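Local atomic coordinates of sialidase B (PDB entry 4XJW), a protein that cleaves terminal alpha-2,3-, alpha-2,6- and alpha-2,8-linked sialic acids from oligosaccharides, glycoproteins and glycolipids, and is classed as an intramolecular trans-sialidase. Residues F517-T522 and T549-Q554; G523-M528 and D544-T549; S579-G584 and G612-A617; I467-T472 and A502-V507. The protein carries 1 engineered substitution. One frame throughout, in Å; residues are numbered along the deposited sequence.

Contact 1. Residues F517-T522 and T549-Q554; sequences FFRTTT and TSYGTQ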
loop_
_atom_site.group_PDB
_atom_site.type_symbol
_atom_site.label_atom_id
_atom_site.label_comp_id
_atom_site.label_asym_id
_atom_site.label_seq_id
_atom_site.Cartn_x
_atom_site.Cartn_y
_atom_site.Cartn_z
ATOM N N PHE A 517 -17.785 8.178 7.549
ATOM C CA PHE A 517 -17.062 9.165 6.747
ATOM C C PHE A 517 -16.664 8.512 5.439
ATOM O O PHE A 517 -16.176 7.380 5.429
ATOM C CB PHE A 517 -15.818 9.662 7.491
ATOM C CG PHE A 517 -16.126 10.283 8.825
ATOM C CD1 PHE A 517 -16.512 11.616 8.918
ATOM C CD2 PHE A 517 -16.057 9.529 9.979
ATOM C CE1 PHE A 517 -16.796 12.189 10.137
ATOM C CE2 PHE A 517 -16.350 10.095 11.213
ATOM C CZ PHE A 517 -16.724 11.423 11.293
ATOM N N PHE A 518 -16.880 9.199 4.321
ATOM C CA PHE A 518 -16.556 8.578 3.042
ATOM C C PHE A 518 -16.032 9.498 1.955
ATOM O O PHE A 518 -16.291 10.698 1.941
ATOM C CB PHE A 518 -17.706 7.698 2.518
ATOM C CG PHE A 518 -18.978 8.454 2.188
ATOM C CD1 PHE A 518 -19.824 8.886 3.197
ATOM C CD2 PHE A 518 -19.327 8.693 0.866
ATOM C CE1 PHE A 518 -21.005 9.561 2.894
ATOM C CE2 PHE A 518 -20.501 9.352 0.555
ATOM C CZ PHE A 518 -21.341 9.789 1.574
ATOM N N ARG A 519 -15.262 8.887 1.070
ATOM C CA ARG A 519 -14.650 9.537 -0.075
ATOM C C ARG A 519 -15.713 9.864 -1.119
ATOM O O ARG A 519 -16.651 9.086 -1.315
ATOM C CB ARG A 519 -13.616 8.557 -0.645
ATOM C CG ARG A 519 -12.990 8.936 -1.968
ATOM C CD ARG A 519 -12.053 7.813 -2.396
ATOM N NE ARG A 519 -11.615 7.986 -3.775
ATOM C CZ ARG A 519 -10.799 7.152 -4.402
ATOM N NH1 ARG A 519 -10.327 6.090 -3.768
ATOM N NH2 ARG A 519 -10.450 7.388 -5.660
ATOM N N THR A 520 -15.555 11.012 -1.792
ATOM C CA THR A 520 -16.486 11.456 -2.834
ATOM C C THR A 520 -15.744 11.963 -4.067
ATOM O O THR A 520 -14.527 11.818 -4.189
ATOM C CB THR A 520 -17.418 12.597 -2.363
ATOM O OG1 THR A 520 -16.674 13.814 -2.216
ATOM C CG2 THR A 520 -18.098 12.242 -1.049
ATOM N N THR A 521 -16.490 12.605 -4.966
ATOM C CA THR A 521 -15.923 13.173 -6.186
ATOM C C THR A 521 -15.953 14.697 -6.134
ATOM O O THR A 521 -15.680 15.367 -7.128
ATOM C CB THR A 521 -16.688 12.691 -7.426
ATOM O OG1 THR A 521 -18.094 12.894 -7.231
ATOM C CG2 THR A 521 -16.414 11.220 -7.697
ATOM N N THR A 522 -16.286 15.236 -4.966
ATOM C CA THR A 522 -16.510 16.672 -4.783
ATOM C C THR A 522 -15.307 17.440 -4.242
ATOM O O THR A 522 -15.355 18.665 -4.146
ATOM C CB THR A 522 -17.678 16.939 -3.803
ATOM O OG1 THR A 522 -17.255 16.658 -2.461
ATOM C CG2 THR A 522 -18.878 16.084 -4.139
ATOM N N THR A 549 -8.655 15.698 -3.488
ATOM C CA THR A 549 -8.678 15.895 -4.924
ATOM C C THR A 549 -10.050 15.550 -5.472
ATOM O O THR A 549 -10.890 14.971 -4.786
ATOM C CB THR A 549 -7.700 14.958 -5.609
ATOM O OG1 THR A 549 -8.046 13.612 -5.252
ATOM C CG2 THR A 549 -6.254 15.259 -5.195
ATOM N N SER A 550 -10.263 15.885 -6.737
ATOM C CA SER A 550 -11.490 15.518 -7.421
ATOM C C SER A 550 -11.800 14.024 -7.383
ATOM O O SER A 550 -12.965 13.637 -7.297
ATOM C CB SER A 550 -11.454 16.020 -8.870
ATOM O OG SER A 550 -10.334 15.514 -9.574
ATOM N N TYR A 551 -10.768 13.184 -7.430
ATOM C CA TYR A 551 -10.988 11.742 -7.451
ATOM C C TYR A 551 -11.073 11.154 -6.035
ATOM O O TYR A 551 -11.660 10.089 -5.841
ATOM C CB TYR A 551 -9.927 11.027 -8.292
ATOM C CG TYR A 551 -8.513 11.414 -7.934
ATOM C CD1 TYR A 551 -7.838 10.786 -6.881
ATOM C CD2 TYR A 551 -7.857 12.421 -8.624
ATOM C CE1 TYR A 551 -6.541 11.146 -6.553
ATOM C CE2 TYR A 551 -6.558 12.791 -8.298
ATOM C CZ TYR A 551 -5.904 12.151 -7.258
ATOM O OH TYR A 551 -4.619 12.522 -6.937
ATOM N N GLY A 552 -10.510 11.859 -5.062
ATOM C CA GLY A 552 -10.624 11.449 -3.656
ATOM C C GLY A 552 -9.620 10.398 -3.220
ATOM O O GLY A 552 -8.902 9.839 -4.047
ATOM N N THR A 553 -9.601 10.123 -1.909
ATOM C CA THR A 553 -8.730 9.106 -1.304
ATOM C C THR A 553 -9.459 8.497 -0.116
ATOM O O THR A 553 -10.246 9.173 0.532
ATOM C CB THR A 553 -7.387 9.730 -0.805
ATOM O OG1 THR A 553 -6.730 10.370 -1.910
ATOM C CG2 THR A 553 -6.448 8.670 -0.274
ATOM N N GLN A 554 -9.201 7.218 0.160
ATOM C CA GLN A 554 -9.724 6.567 1.348
ATOM C C GLN A 554 -9.432 7.434 2.579
ATOM O O GLN A 554 -8.361 8.058 2.678
ATOM C CB GLN A 554 -9.068 5.191 1.507
ATOM C CG GLN A 554 -9.619 4.346 2.668
ATOM C CD GLN A 554 -8.540 3.588 3.424
ATOM O OE1 GLN A 554 -7.350 3.842 3.258
ATOM N NE2 GLN A 554 -8.955 2.644 4.258
HETATM O O HOH W 1 -13.203 14.105 -3.754
HETATM O O HOH W 2 -14.466 9.120 -5.301
#
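Arg519 lays its extended side chain along the backbone of Tyr551 to Gln554, and this is the tight half of the contact. With CG anti to the backbone N (chi1 171°), the chain runs straight out past the Thr553 amide, and CD comes 3.4 Å from Thr553 N. At its end the guanidinium grips one carbonyl side-on: NE bonds Tyr551 O at 2.9 Å and NH2 bonds the same Tyr551 O at 3.0 Å. The oxygen lies in the guanidinium plane, but the NH2 bond reaches it from well above the carbonyl plane. Gly552 O sits over one guanidinium face, offset toward the rim, without a bond to it; it accepts instead from Arg581 NH2. The Gly552 carbonyl carbon C lies 3.2 Å from Arg519 NE, so the backbone passes right against the arginine.

The other half is loose and faces solvent. Exposed Thr521 and Ser550 meet through a CA-H...O contact, Thr521 CA to Ser550 O at 3.2 Å. Between the backbones, water 1 links Thr520 O to Thr549 O, and water 2 joins Tyr551 O to Thr520 O, the latter weakly.

Arg519 NH1 forms a salt bridge with Glu503. Held by a carboxylate on one nitrogen and a carbonyl on two others, the guanidinium has a fixed rotation, consistent with its role, by similarity, in binding the substrate.

Contact 2. Residues G523-M528 and D544-T549; sequences GKIAYM and DGIQQT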
loop_
_atom_site.group_PDB
_atom_site.type_symbol
_atom_site.label_atom_id
_atom_site.label_comp_id
_atom_site.label_asym_id
_atom_site.label_seq_id
_atom_site.Cartn_x
_atom_site.Cartn_y
_atom_site.Cartn_z
ATOM N N GLY A 523 -14.238 16.732 -3.871
ATOM C CA GLY A 523 -13.124 17.351 -3.178
ATOM C C GLY A 523 -13.325 17.511 -1.674
ATOM O O GLY A 523 -12.498 18.123 -1.004
ATOM N N LYS A 524 -14.439 16.999 -1.152
ATOM C CA LYS A 524 -14.706 17.031 0.283
ATOM C C LYS A 524 -15.101 15.649 0.780
ATOM O O LYS A 524 -15.770 14.889 0.074
ATOM C CB LYS A 524 -15.819 18.029 0.601
ATOM C CG LYS A 524 -15.430 19.483 0.372
ATOM C CD LYS A 524 -16.561 20.428 0.768
ATOM C CE LYS A 524 -16.177 21.880 0.511
ATOM N NZ LYS A 524 -14.725 22.006 0.187
ATOM N N ILE A 525 -14.686 15.335 2.002
ATOM C CA ILE A 525 -15.095 14.107 2.665
ATOM C C ILE A 525 -16.545 14.260 3.097
ATOM O O ILE A 525 -16.934 15.314 3.599
ATOM C CB ILE A 525 -14.188 13.850 3.871
ATOM C CG1 ILE A 525 -12.750 13.628 3.382
ATOM C CG2 ILE A 525 -14.696 12.668 4.723
ATOM C CD1 ILE A 525 -11.713 13.591 4.500
ATOM N N ALA A 526 -17.350 13.229 2.869
ATOM C CA ALA A 526 -18.768 13.283 3.208
ATOM C C ALA A 526 -19.032 12.453 4.445
ATOM O O ALA A 526 -18.171 11.684 4.881
ATOM C CB ALA A 526 -19.621 12.777 2.053
ATOM N N TYR A 527 -20.222 12.605 5.008
ATOM C CA TYR A 527 -20.637 11.744 6.106
ATOM C C TYR A 527 -22.139 11.576 6.176
ATOM O O TYR A 527 -22.893 12.393 5.638
ATOM C CB TYR A 527 -20.057 12.219 7.448
ATOM C CG TYR A 527 -20.557 13.560 7.934
ATOM C CD1 TYR A 527 -21.689 13.648 8.728
ATOM C CD2 TYR A 527 -19.882 14.731 7.611
ATOM C CE1 TYR A 527 -22.144 14.862 9.183
ATOM C CE2 TYR A 527 -20.322 15.955 8.061
ATOM C CZ TYR A 527 -21.463 16.009 8.852
ATOM O OH TYR A 527 -21.919 17.223 9.310
ATOM N N MET A 528 -22.557 10.483 6.798
ATOM C CA MET A 528 -23.952 10.225 7.106
ATOM C C MET A 528 -23.993 9.579 8.478
ATOM O O MET A 528 -22.971 9.094 8.974
ATOM C CB MET A 528 -24.602 9.305 6.069
ATOM C CG MET A 528 -23.899 7.969 5.853
ATOM S SD MET A 528 -24.823 6.798 4.824
ATOM C CE MET A 528 -24.757 7.618 3.233
ATOM N N ASP A 544 -16.474 20.729 5.761
ATOM C CA ASP A 544 -15.709 21.865 5.287
ATOM C C ASP A 544 -14.466 21.884 6.167
ATOM O O ASP A 544 -14.552 21.648 7.377
ATOM C CB ASP A 544 -16.495 23.177 5.445
ATOM C CG ASP A 544 -17.850 23.151 4.755
ATOM O OD1 ASP A 544 -17.971 22.535 3.676
ATOM O OD2 ASP A 544 -18.802 23.752 5.300
ATOM N N GLY A 545 -13.308 22.125 5.566
ATOM C CA GLY A 545 -12.090 22.249 6.338
ATOM C C GLY A 545 -11.022 21.220 6.025
ATOM O O GLY A 545 -9.881 21.349 6.475
ATOM N N ILE A 546 -11.398 20.178 5.289
ATOM C CA ILE A 546 -10.437 19.197 4.800
ATOM C C ILE A 546 -10.565 19.170 3.288
ATOM O O ILE A 546 -11.677 19.101 2.779
ATOM C CB ILE A 546 -10.708 17.788 5.354
ATOM C CG1 ILE A 546 -10.621 17.788 6.879
ATOM C CG2 ILE A 546 -9.702 16.777 4.783
ATOM C CD1 ILE A 546 -10.930 16.453 7.496
ATOM N N GLN A 547 -9.440 19.246 2.579
ATOM C CA GLN A 547 -9.464 19.160 1.113
ATOM C C GLN A 547 -9.025 17.791 0.610
ATOM O O GLN A 547 -8.054 17.221 1.115
ATOM C CB GLN A 547 -8.535 20.195 0.472
ATOM C CG GLN A 547 -8.555 21.588 1.082
ATOM C CD GLN A 547 -9.955 22.113 1.283
ATOM O OE1 GLN A 547 -10.828 21.940 0.428
ATOM N NE2 GLN A 547 -10.188 22.748 2.433
ATOM N N GLN A 548 -9.729 17.282 -0.399
ATOM C CA GLN A 548 -9.244 16.156 -1.189
ATOM C C GLN A 548 -9.228 16.556 -2.651
ATOM O O GLN A 548 -9.721 17.623 -3.011
ATOM C CB GLN A 548 -10.107 14.910 -0.983
ATOM C CG GLN A 548 -9.837 14.208 0.352
ATOM C CD GLN A 548 -10.250 12.755 0.353
ATOM O OE1 GLN A 548 -10.961 12.279 -0.532
ATOM N NE2 GLN A 548 -9.817 12.038 1.386
ATOM N N THR A 549 -8.655 15.698 -3.488
ATOM C CA THR A 549 -8.678 15.895 -4.924
ATOM C C THR A 549 -10.050 15.550 -5.472
ATOM O O THR A 549 -10.890 14.971 -4.786
ATOM C CB THR A 549 -7.700 14.958 -5.609
ATOM O OG1 THR A 549 -8.046 13.612 -5.252
ATOM C CG2 THR A 549 -6.254 15.259 -5.195
HETATM O O HOH W 1 -13.203 14.105 -3.754
HETATM O O HOH W 3 -13.588 12.895 -1.139
HETATM O O HOH W 4 -13.703 17.550 3.561
#
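The flat carboxamide of Gln548 carries Ile525 on one face: Ile525 CG1 stands almost directly above the amide carbon, 3.9 Å from Gln548 NE2, with Ile525 CD1 displaced toward the nitrogen. At the amide's ends, NE2 bonds Thr574 OG1, and OE1 is approached from opposite sides of the plane, by water 3 on the isoleucine side and by the backbone N of Thr553 on the other. Water 3 also reaches Lys524 O, weakly. The amide is thus fixed at both ends, and buried Ile525 packs on a polar group whose needs are met elsewhere.

Beyond the amide, Ile525 CD1 touches Ile546 CG2 at 3.8 Å. The backbones are joined by one direct bond, Gln548 N to Gly523 O at 3.0 Å; it is nearly straight at the hydrogen (169°), though the donor lies above the carbonyl plane. Two waters fill in around it: water 1 takes the Gly523 N-H and donates to Thr549 O, while water 4 accepts from Ile525 N and donates to Ile546 O.

Farther out the packing is looser. Lys524 CE lies 3.7 Å from Asp544 OD1, while Lys524 NZ stays 4.8 Å from that atom, a weak attraction at most. The lysine side chain runs alongside Gln547, whose OE1 is 3.9 Å from Lys524 NZ.

Residues 526-528 begin the strand that lies between strands 513-518 and 541-542 in one blade of the sialidase propeller. Residues 544-549 leave that blade for the next, and Ile525 and Ile546 both pack on its strand 569-575.

Contact 3. Residues S579-G584 and G612-A617; sequences SGRKGG and GYAYSA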
loop_
_atom_site.group_PDB
_atom_site.type_symbol
_atom_site.label_atom_id
_atom_site.label_comp_id
_atom_site.label_asym_id
_atom_site.label_seq_id
_atom_site.Cartn_x
_atom_site.Cartn_y
_atom_site.Cartn_z
ATOM N N SER A 579 -4.711 18.801 -4.633
ATOM C CA SER A 579 -3.829 18.588 -5.781
ATOM C C SER A 579 -3.432 17.132 -6.018
ATOM O O SER A 579 -3.452 16.655 -7.150
ATOM C CB SER A 579 -2.574 19.442 -5.609
ATOM O OG SER A 579 -1.712 19.311 -6.716
ATOM N N GLY A 580 -3.050 16.426 -4.954
ATOM C CA GLY A 580 -2.588 15.060 -5.104
ATOM C C GLY A 580 -2.753 14.299 -3.808
ATOM O O GLY A 580 -3.339 14.809 -2.858
ATOM N N ARG A 581 -2.246 13.069 -3.776
ATOM C CA ARG A 581 -2.274 12.280 -2.547
ATOM C C ARG A 581 -1.001 12.565 -1.753
ATOM O O ARG A 581 0.017 11.875 -1.879
ATOM C CB ARG A 581 -2.458 10.794 -2.866
ATOM C CG ARG A 581 -3.869 10.470 -3.314
ATOM C CD ARG A 581 -4.120 9.005 -3.582
ATOM N NE ARG A 581 -5.531 8.758 -3.918
ATOM C CZ ARG A 581 -5.985 7.642 -4.485
ATOM N NH1 ARG A 581 -5.131 6.673 -4.804
ATOM N NH2 ARG A 581 -7.283 7.489 -4.737
ATOM N N LYS A 582 -1.062 13.642 -0.979
ATOM C CA LYS A 582 0.081 14.200 -0.270
ATOM C C LYS A 582 -0.447 15.035 0.883
ATOM O O LYS A 582 -1.668 15.218 1.015
ATOM C CB LYS A 582 0.958 15.041 -1.212
ATOM C CG LYS A 582 0.216 16.129 -1.979
ATOM C CD LYS A 582 1.155 16.835 -2.960
ATOM C CE LYS A 582 0.397 17.858 -3.798
ATOM N NZ LYS A 582 1.257 18.405 -4.893
ATOM N N GLY A 583 0.452 15.496 1.748
ATOM C CA GLY A 583 0.041 16.342 2.855
ATOM C C GLY A 583 -0.832 15.600 3.849
ATOM O O GLY A 583 -1.913 16.060 4.234
ATOM N N GLY A 584 -0.355 14.435 4.272
ATOM C CA GLY A 584 -1.128 13.593 5.172
ATOM C C GLY A 584 -1.350 14.228 6.523
ATOM O O GLY A 584 -0.458 14.889 7.056
ATOM N N GLY A 612 4.266 12.384 -0.062
ATOM C CA GLY A 612 3.139 11.517 -0.367
ATOM C C GLY A 612 2.403 10.936 0.826
ATOM O O GLY A 612 2.996 10.565 1.845
ATOM N N TYR A 613 1.087 10.854 0.694
ATOM C CA TYR A 613 0.262 10.205 1.706
ATOM C C TYR A 613 -1.027 9.776 1.042
ATOM O O TYR A 613 -1.781 10.617 0.549
ATOM C CB TYR A 613 -0.043 11.186 2.840
ATOM C CG TYR A 613 -0.647 10.557 4.084
ATOM C CD1 TYR A 613 -2.024 10.357 4.218
ATOM C CD2 TYR A 613 0.165 10.196 5.145
ATOM C CE1 TYR A 613 -2.569 9.790 5.402
ATOM C CE2 TYR A 613 -0.351 9.641 6.310
ATOM C CZ TYR A 613 -1.711 9.432 6.429
ATOM O OH TYR A 613 -2.165 8.878 7.610
ATOM N N ALA A 614 -1.281 8.473 0.987
ATOM C CA ALA A 614 -2.435 7.974 0.257
ATOM C C ALA A 614 -3.384 7.201 1.165
ATOM O O ALA A 614 -3.915 7.778 2.103
ATOM C CB ALA A 614 -2.007 7.176 -0.992
ATOM N N TYR A 615 -3.620 5.923 0.890
ATOM C CA TYR A 615 -4.495 5.150 1.756
ATOM C C TYR A 615 -3.839 4.963 3.120
ATOM O O TYR A 615 -2.603 4.948 3.247
ATOM C CB TYR A 615 -4.851 3.784 1.163
ATOM C CG TYR A 615 -5.879 3.793 0.060
ATOM C CD1 TYR A 615 -5.916 4.807 -0.891
ATOM C CD2 TYR A 615 -6.789 2.756 -0.067
ATOM C CE1 TYR A 615 -6.851 4.785 -1.919
ATOM C CE2 TYR A 615 -7.718 2.731 -1.086
ATOM C CZ TYR A 615 -7.730 3.738 -2.016
ATOM O OH TYR A 615 -8.651 3.714 -3.047
ATOM N N SER A 616 -4.679 4.827 4.136
ATOM C CA SER A 616 -4.180 4.786 5.492
ATOM C C SER A 616 -5.047 3.965 6.420
ATOM O O SER A 616 -6.231 3.718 6.179
ATOM C CB SER A 616 -4.030 6.206 6.030
ATOM O OG SER A 616 -5.310 6.791 6.241
ATOM N N ALA A 617 -4.412 3.541 7.510
ATOM C CA ALA A 617 -5.065 2.802 8.571
ATOM C C ALA A 617 -4.688 3.441 9.900
ATOM O O ALA A 617 -3.505 3.734 10.150
ATOM C CB ALA A 617 -4.628 1.341 8.518
HETATM O O HOH W 5 -8.433 4.806 -6.016
#
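Arg581, centre of an inverse gamma turn, meets Tyr613 to Tyr615 where two loops of the six-bladed sialidase propeller converge on the probable active site. The backbones join by a single bridge, Lys582 with Gly612, and one hydrogen bond: Tyr613 N donates to Arg581 O at 3.0 Å, nearly straight at 171° but from above the carbonyl plane. Gly612 CA adds a CA-H...O contact to the same oxygen.

CH-pi packing joins Gly584 to Tyr613. Tyr613 has CG anti to its own N (chi1 -168°), which turns the ring face onto Gly584, whose CA lies 3.6 Å from the ring centroid. Tyr613 OH is tied to Ser573.

Van der Waals contact carries the arginine. Arg581 CD rests on Ala614 CB at 3.8 Å. Tyr615 turns its CE1 edge onto one guanidinium face, the two planes 67° apart. Arg581 NE donates to Thr553 OG1, NH2 to Gly552 O and NH1 to Ser635 OG. By similarity Arg581 binds substrate and Tyr615 is the nucleophile; Tyr615 OH bonds Glu503.

A water bridges the two side chains: water 5, in the guanidinium plane, accepts from Arg581 NH2 at 3.2 Å and donates to Tyr615 OH at 3.2 Å.

Contact 4. Residues I467-T472 and A502-V507; sequences IFATYT and AEAQMV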
loop_
_atom_site.group_PDB
_atom_site.type_symbol
_atom_site.label_atom_id
_atom_site.label_comp_id
_atom_site.label_asym_id
_atom_site.label_seq_id
_atom_site.Cartn_x
_atom_site.Cartn_y
_atom_site.Cartn_z
ATOM N N ILE A 467 -20.823 -4.793 11.356
ATOM C CA ILE A 467 -21.136 -4.085 10.116
ATOM C C ILE A 467 -19.888 -3.879 9.273
ATOM O O ILE A 467 -18.863 -3.388 9.766
ATOM C CB ILE A 467 -21.773 -2.708 10.366
ATOM C CG1 ILE A 467 -23.001 -2.826 11.269
ATOM C CG2 ILE A 467 -22.153 -2.036 9.016
ATOM C CD1 ILE A 467 -23.746 -1.506 11.440
ATOM N N PHE A 468 -19.988 -4.217 7.990
ATOM C CA PHE A 468 -18.938 -3.893 7.025
ATOM C C PHE A 468 -19.504 -2.977 5.963
ATOM O O PHE A 468 -20.499 -3.313 5.323
ATOM C CB PHE A 468 -18.408 -5.157 6.355
ATOM C CG PHE A 468 -17.433 -5.934 7.198
ATOM C CD1 PHE A 468 -16.086 -5.589 7.216
ATOM C CD2 PHE A 468 -17.865 -7.011 7.954
ATOM C CE1 PHE A 468 -15.184 -6.296 7.980
ATOM C CE2 PHE A 468 -16.965 -7.744 8.722
ATOM C CZ PHE A 468 -15.621 -7.381 8.729
ATOM N N ALA A 469 -18.860 -1.827 5.771
ATOM C CA ALA A 469 -19.238 -0.905 4.703
ATOM C C ALA A 469 -18.753 -1.404 3.349
ATOM O O ALA A 469 -17.618 -1.897 3.214
ATOM C CB ALA A 469 -18.701 0.484 4.976
ATOM N N THR A 470 -19.617 -1.267 2.342
ATOM C CA THR A 470 -19.236 -1.499 0.951
ATOM C C THR A 470 -19.867 -0.379 0.136
ATOM O O THR A 470 -20.731 0.343 0.643
ATOM C CB THR A 470 -19.733 -2.856 0.418
ATOM O OG1 THR A 470 -21.146 -2.777 0.151
ATOM C CG2 THR A 470 -19.469 -3.988 1.423
ATOM N N TYR A 471 -19.434 -0.214 -1.109
ATOM C CA TYR A 471 -20.046 0.780 -1.985
ATOM C C TYR A 471 -20.342 0.186 -3.345
ATOM O O TYR A 471 -19.783 -0.842 -3.737
ATOM C CB TYR A 471 -19.153 2.013 -2.129
ATOM C CG TYR A 471 -17.812 1.726 -2.755
ATOM C CD1 TYR A 471 -17.632 1.819 -4.136
ATOM C CD2 TYR A 471 -16.717 1.390 -1.975
ATOM C CE1 TYR A 471 -16.401 1.560 -4.713
ATOM C CE2 TYR A 471 -15.491 1.130 -2.540
ATOM C CZ TYR A 471 -15.333 1.213 -3.906
ATOM O OH TYR A 471 -14.092 0.944 -4.449
ATOM N N THR A 472 -21.264 0.826 -4.053
ATOM C CA THR A 472 -21.535 0.483 -5.439
ATOM C C THR A 472 -22.066 1.735 -6.099
ATOM O O THR A 472 -22.119 2.789 -5.474
ATOM C CB THR A 472 -22.535 -0.688 -5.567
ATOM O OG1 THR A 472 -22.625 -1.092 -6.941
ATOM C CG2 THR A 472 -23.895 -0.281 -5.081
ATOM N N ALA A 502 -16.634 5.247 -3.380
ATOM C CA ALA A 502 -17.108 5.799 -2.110
ATOM C C ALA A 502 -16.641 4.978 -0.920
ATOM O O ALA A 502 -17.453 4.405 -0.186
ATOM C CB ALA A 502 -18.616 5.905 -2.111
ATOM N N GLU A 503 -15.327 4.935 -0.740
ATOM C CA GLU A 503 -14.723 4.203 0.363
ATOM C C GLU A 503 -15.109 4.855 1.686
ATOM O O GLU A 503 -14.851 6.039 1.900
ATOM C CB GLU A 503 -13.208 4.174 0.187
ATOM C CG GLU A 503 -12.754 3.249 -0.939
ATOM C CD GLU A 503 -11.422 3.641 -1.549
ATOM O OE1 GLU A 503 -10.837 2.790 -2.255
ATOM O OE2 GLU A 503 -10.965 4.789 -1.337
ATOM N N ALA A 504 -15.679 4.060 2.590
ATOM C CA ALA A 504 -16.330 4.579 3.789
ATOM C C ALA A 504 -15.783 3.878 5.017
ATOM O O ALA A 504 -15.530 2.677 4.975
ATOM C CB ALA A 504 -17.817 4.351 3.703
ATOM N N GLN A 505 -15.651 4.620 6.114
ATOM C CA GLN A 505 -15.240 4.042 7.384
ATOM C C GLN A 505 -16.125 4.615 8.476
ATOM O O GLN A 505 -16.569 5.761 8.394
ATOM C CB GLN A 505 -13.762 4.335 7.638
ATOM C CG GLN A 505 -12.795 3.483 6.794
ATOM C CD GLN A 505 -12.753 2.010 7.230
ATOM O OE1 GLN A 505 -11.926 1.619 8.063
ATOM N NE2 GLN A 505 -13.625 1.193 6.648
ATOM N N MET A 506 -16.376 3.814 9.506
ATOM C CA MET A 506 -17.401 4.113 10.505
ATOM C C MET A 506 -16.800 4.294 11.899
ATOM O O MET A 506 -15.772 3.712 12.221
ATOM C CB MET A 506 -18.416 2.967 10.567
ATOM C CG MET A 506 -19.191 2.697 9.266
ATOM S SD MET A 506 -20.016 1.100 9.280
ATOM C CE MET A 506 -18.642 -0.011 8.943
ATOM N N VAL A 507 -17.471 5.101 12.715
ATOM C CA VAL A 507 -17.170 5.217 14.135
ATOM C C VAL A 507 -18.491 5.210 14.886
ATOM O O VAL A 507 -19.501 5.702 14.374
ATOM C CB VAL A 507 -16.384 6.509 14.477
ATOM C CG1 VAL A 507 -15.086 6.567 13.703
ATOM C CG2 VAL A 507 -17.223 7.753 14.196
HETATM O O HOH W 6 -12.107 0.387 -2.799
#
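Tyr471 lies over Ala502 with its CB and most of its ring. CB starts 3.5 Å from Ala502 O and also touches the Ala502 methyl. From there chi1 of 62° sets CG between the backbone N and the carbonyl carbon, which carries the ring across the Ala502 peptide. CD1 lies 3.6 Å from Ala502 N, CE1 a little farther; this nitrogen sits over one ring face, toward the rim. Along the other edge, over the same face, CD2 meets Ala502 O, and CE2 reaches Glu503 CG at 3.8 Å. At the tip, Tyr471 OH is 2.6 Å from water 6, which lies in the ring plane. That water donates to Glu503 OE1. Tyrosine and glutamate run side by side, ring and carboxylate 82° apart. Glu503, predicted to be an active-site residue, also bonds Tyr615 OH and forms a salt bridge with Arg519; Tyr471 is probably a second-shell residue flanking its side chain.

The far end is apolar. Met506 folds back at chi3 (-78°), bringing CE to 3.5 Å from Ile467 O while SD lies against Ile467 CG2 at 3.8 Å. Between these ends the methyls of Ala469 and Ala504 face each other.

Strands 467-472 and 504-507 run roughly antiparallel, their axes 7.0 Å apart at closest, but belong to different sheets: the first lies between strands 451-459 and 475-481, the second beside strand 513-518 of the next blade.

In the fold
Contacts 1, 3 and 4 meet at the probable catalytic centre, where neighbouring propeller blades come together. Glu503 OE2 of contact 4 takes Arg519 NH1 of contact 1 at 2.8 Å, and Glu503 OE1 lies 2.5 Å from Tyr615 OH of contact 3. Contacts 1 and 3 join again where Thr553 OG1 accepts from Arg581 NE at 2.8 Å. Contact 2 stands behind, sharing Thr549 and water 1 with contact 1 and lying about 7 Å, nearest atoms, from contact 4. A dimethyl sulfoxide, probably from the crystallisation liquor but consistent with a pocket there, sits about 3 Å from the Tyr615 side chain; the inhibitor is bound elsewhere, about 9 Å from the Met506 side chain.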